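Local coordinates for protein SAM-dependent methyltransferase (Anabaena variabilis ATCC 29413, PDB 3GGD) that binds S-adenosyl-L-homocysteine in a Rossmann-like methyltransferase domain and probably transfers a methyl group from S-adenosylmethionine to an acceptor, at residues 104-109 / 120-125. Sequence-based numbering, arbitrary orientation. Where two conformers were deposited one is given.
With SAH (S-adenosyl-L-homocysteine), chain E; SO4 (sulfate ion), chain H; EDO (1,2-ethanediol), chain N; EDO (1,2-ethanediol), chain S.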
loop_
_atom_site.group_PDB
_atom_site.type_symbol
_atom_site.label_atom_id
_atom_site.label_comp_id
_atom_site.label_asym_id
_atom_site.label_seq_id
_atom_site.Cartn_x
_atom_site.Cartn_y
_atom_site.Cartn_z
ATOM N N SER A 104 -7.498 -9.860 -12.217
ATOM C CA SER A 104 -6.488 -10.906 -12.177
ATOM C C SER A 104 -5.586 -10.623 -10.981
ATOM O O SER A 104 -5.187 -9.486 -10.753
ATOM C CB SER A 104 -5.659 -10.929 -13.447
ATOM O OG SER A 104 -6.480 -11.178 -14.569
ATOM N N TYR A 105 -5.332 -11.639 -10.174
ATOM C CA TYR A 105 -4.381 -11.522 -9.066
ATOM C C TYR A 105 -3.105 -12.207 -9.499
ATOM O O TYR A 105 -3.151 -13.318 -9.987
ATOM C CB TYR A 105 -4.894 -12.155 -7.790
ATOM C CG TYR A 105 -6.010 -11.349 -7.156
ATOM C CD1 TYR A 105 -5.747 -10.112 -6.592
ATOM C CD2 TYR A 105 -7.301 -11.831 -7.120
ATOM C CE1 TYR A 105 -6.756 -9.356 -6.015
ATOM C CE2 TYR A 105 -8.330 -11.093 -6.523
ATOM C CZ TYR A 105 -8.048 -9.863 -5.986
ATOM O OH TYR A 105 -9.034 -9.142 -5.420
ATOM N N ARG A 106 -1.967 -11.573 -9.277
ATOM C CA ARG A 106 -0.709 -12.138 -9.718
ATOM C C ARG A 106 0.414 -11.816 -8.728
ATOM O O ARG A 106 0.476 -10.708 -8.174
ATOM C CB ARG A 106 -0.407 -11.587 -11.103
ATOM C CG ARG A 106 0.933 -11.936 -11.628
ATOM C CD ARG A 106 0.893 -11.811 -13.145
ATOM N NE ARG A 106 2.209 -12.012 -13.753
ATOM C CZ ARG A 106 2.428 -11.986 -15.058
ATOM N NH1 ARG A 106 1.413 -11.774 -15.886
ATOM N NH2 ARG A 106 3.665 -12.145 -15.524
ATOM N N LEU A 107 1.280 -12.799 -8.500
ATOM C CA LEU A 107 2.412 -12.638 -7.605
ATOM C C LEU A 107 3.394 -11.676 -8.238
ATOM O O LEU A 107 3.640 -11.730 -9.434
ATOM C CB LEU A 107 3.126 -13.972 -7.363
ATOM C CG LEU A 107 2.466 -15.013 -6.452
ATOM C CD1 LEU A 107 3.207 -16.324 -6.580
ATOM C CD2 LEU A 107 2.423 -14.546 -4.997
ATOM N N LEU A 108 3.899 -10.748 -7.441
ATOM C CA LEU A 108 4.996 -9.880 -7.884
ATOM C C LEU A 108 5.695 -9.287 -6.677
ATOM O O LEU A 108 5.049 -8.837 -5.717
ATOM C CB LEU A 108 4.534 -8.750 -8.844
ATOM C CG LEU A 108 5.615 -7.729 -9.309
ATOM C CD1 LEU A 108 5.460 -7.342 -10.818
ATOM C CD2 LEU A 108 5.591 -6.498 -8.457
ATOM N N ASP A 109 7.012 -9.263 -6.758
ATOM C CA ASP A 109 7.843 -8.665 -5.748
ATOM C C ASP A 109 8.414 -7.359 -6.265
ATOM O O ASP A 109 9.290 -7.367 -7.139
ATOM C CB ASP A 109 8.982 -9.655 -5.359
ATOM C CG ASP A 109 9.794 -9.182 -4.144
ATOM O OD1 ASP A 109 9.798 -7.956 -3.850
ATOM O OD2 ASP A 109 10.402 -10.047 -3.469
ATOM N N HIS A 120 5.145 -5.508 -17.580
ATOM C CA HIS A 120 4.988 -4.423 -18.533
ATOM C C HIS A 120 5.150 -4.960 -19.973
ATOM O O HIS A 120 4.496 -4.452 -20.883
ATOM C CB HIS A 120 5.940 -3.229 -18.253
ATOM C CG HIS A 120 5.720 -2.067 -19.165
ATOM N ND1 HIS A 120 6.218 -2.023 -20.448
ATOM C CD2 HIS A 120 5.043 -0.909 -18.983
ATOM C CE1 HIS A 120 5.831 -0.895 -21.029
ATOM N NE2 HIS A 120 5.125 -0.191 -20.153
ATOM N N SER A 121 6.014 -5.954 -20.187
ATOM C CA SER A 121 6.208 -6.480 -21.540
ATOM C C SER A 121 4.900 -7.138 -22.032
ATOM O O SER A 121 4.648 -7.184 -23.233
ATOM C CB SER A 121 7.350 -7.474 -21.636
ATOM O OG SER A 121 7.037 -8.702 -20.991
ATOM N N GLU A 122 4.082 -7.625 -21.104
ATOM C CA GLU A 122 2.797 -8.240 -21.436
ATOM C C GLU A 122 1.654 -7.259 -21.599
ATOM O O GLU A 122 0.877 -7.408 -22.497
ATOM C CB GLU A 122 2.409 -9.235 -20.342
ATOM C CG GLU A 122 3.378 -10.424 -20.237
ATOM C CD GLU A 122 3.116 -11.290 -19.008
ATOM O OE1 GLU A 122 1.953 -11.337 -18.558
ATOM O OE2 GLU A 122 4.075 -11.931 -18.521
ATOM N N ILE A 123 1.548 -6.242 -20.757
ATOM C CA ILE A 123 0.341 -5.411 -20.737
ATOM C C ILE A 123 0.520 -3.955 -21.178
ATOM O O ILE A 123 -0.465 -3.233 -21.372
ATOM C CB ILE A 123 -0.355 -5.507 -19.346
ATOM C CG1 ILE A 123 0.439 -4.788 -18.261
ATOM C CG2 ILE A 123 -0.608 -6.999 -18.962
ATOM C CD1 ILE A 123 -0.281 -4.608 -16.907
ATOM N N GLY A 124 1.775 -3.512 -21.348
ATOM C CA GLY A 124 2.048 -2.123 -21.633
ATOM C C GLY A 124 1.935 -1.258 -20.402
ATOM O O GLY A 124 1.866 -1.747 -19.259
ATOM N N ASP A 125 1.880 0.048 -20.632
ATOM C CA ASP A 125 1.841 1.038 -19.578
ATOM C C ASP A 125 0.548 0.832 -18.788
ATOM O O ASP A 125 -0.509 0.632 -19.363
ATOM C CB ASP A 125 1.806 2.462 -20.132
ATOM C CG ASP A 125 3.100 2.907 -20.812
ATOM O OD1 ASP A 125 4.108 2.173 -20.810
ATOM O OD2 ASP A 125 3.070 4.044 -21.317
HETATM N N SAH E . -2.965 -2.052 -0.349
HETATM C CA SAH E . -3.541 -3.043 0.597
HETATM C CB SAH E . -2.498 -3.667 1.549
HETATM C CG SAH E . -1.637 -2.746 2.432
HETATM S SD SAH E . -0.548 -3.652 3.547
HETATM C C SAH E . -4.674 -2.444 1.417
HETATM O O SAH E . -5.525 -3.194 1.958
HETATM O OXT SAH E . -4.751 -1.226 1.578
HETATM C "C5'" SAH E . 0.955 -3.660 2.611
HETATM C "C4'" SAH E . 0.956 -4.734 1.483
HETATM O "O4'" SAH E . 2.198 -4.661 0.742
HETATM C "C3'" SAH E . 0.858 -6.204 1.930
HETATM O "O3'" SAH E . -0.187 -6.903 1.277
HETATM C "C2'" SAH E . 2.195 -6.814 1.528
HETATM O "O2'" SAH E . 2.198 -8.238 1.298
HETATM C "C1'" SAH E . 2.582 -5.965 0.331
HETATM N N9 SAH E . 4.012 -6.012 0.006
HETATM C C8 SAH E . 5.020 -5.952 0.918
HETATM N N7 SAH E . 6.208 -5.989 0.292
HETATM C C5 SAH E . 5.944 -6.087 -1.046
HETATM C C6 SAH E . 6.767 -6.227 -2.242
HETATM N N6 SAH E . 8.106 -6.262 -2.044
HETATM N N1 SAH E . 6.191 -6.344 -3.447
HETATM C C2 SAH E . 4.824 -6.337 -3.563
HETATM N N3 SAH E . 4.034 -6.230 -2.494
HETATM C C4 SAH E . 4.520 -6.132 -1.242
HETATM S S SO4 H . -1.747 -10.598 -16.073
HETATM O O1 SO4 H . -2.784 -9.982 -16.913
HETATM O O2 SO4 H . -2.158 -10.777 -14.683
HETATM O O3 SO4 H . -0.567 -9.749 -16.145
HETATM O O4 SO4 H . -1.420 -11.927 -16.592
HETATM C C1 EDO N . 5.047 3.740 -23.913
HETATM O O1 EDO N . 3.950 4.635 -23.773
HETATM C C2 EDO N . 6.260 4.255 -23.135
HETATM O O2 EDO N . 6.231 3.774 -21.756
HETATM C C1 EDO S . 6.263 -11.279 -13.185
HETATM O O1 EDO S . 6.760 -12.415 -13.878
HETATM C C2 EDO S . 5.873 -11.773 -11.787
HETATM O O2 EDO S . 4.446 -11.917 -11.726
#
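R106 and E122 join in an end-on, two-pronged salt bridge between edge strand 103-107 of the Rossmann-like methyltransferase sheet and helix 113-123. It illustrates how an arginine at a protein surface can share out its donors. NH1 of R106 meets OE1 of E122 at 2.8 Å, and NH2 of R106 reaches OE2 of E122 at 3.0 Å, the latter almost straight at 175°. Both oxygens are approached on their syn sides, yet the guanidinium and carboxylate planes are turned 34° apart, which leaves the donors above the carboxylate plane. R106 arrives with CG trans to its backbone nitrogen (chi1 173°), and the two extended side chains meet between the CA atoms of R106 and E122, the closest across the contact at 12.8 Å. OE2 of E122 has a second donor, the side-chain amide of Q118 one helical turn earlier. A lysine in place of R106 would probably lose the paired grip, leaving one carboxylate oxygen without its guanidinium donor and the group, still held through Q118, freer to turn. Further along this segment, OD1 of D109 accepts hydrogen bonds from N6 of the S-adenosyl-L-homocysteine adenine and the backbone N of L111. Two further guanidinium partners probably come from the crystallisation liquor: NH1 makes weak bonds to a sulfate also held by R80, and NE of R106 donates to O2 of an ethanediol at 3.0 Å.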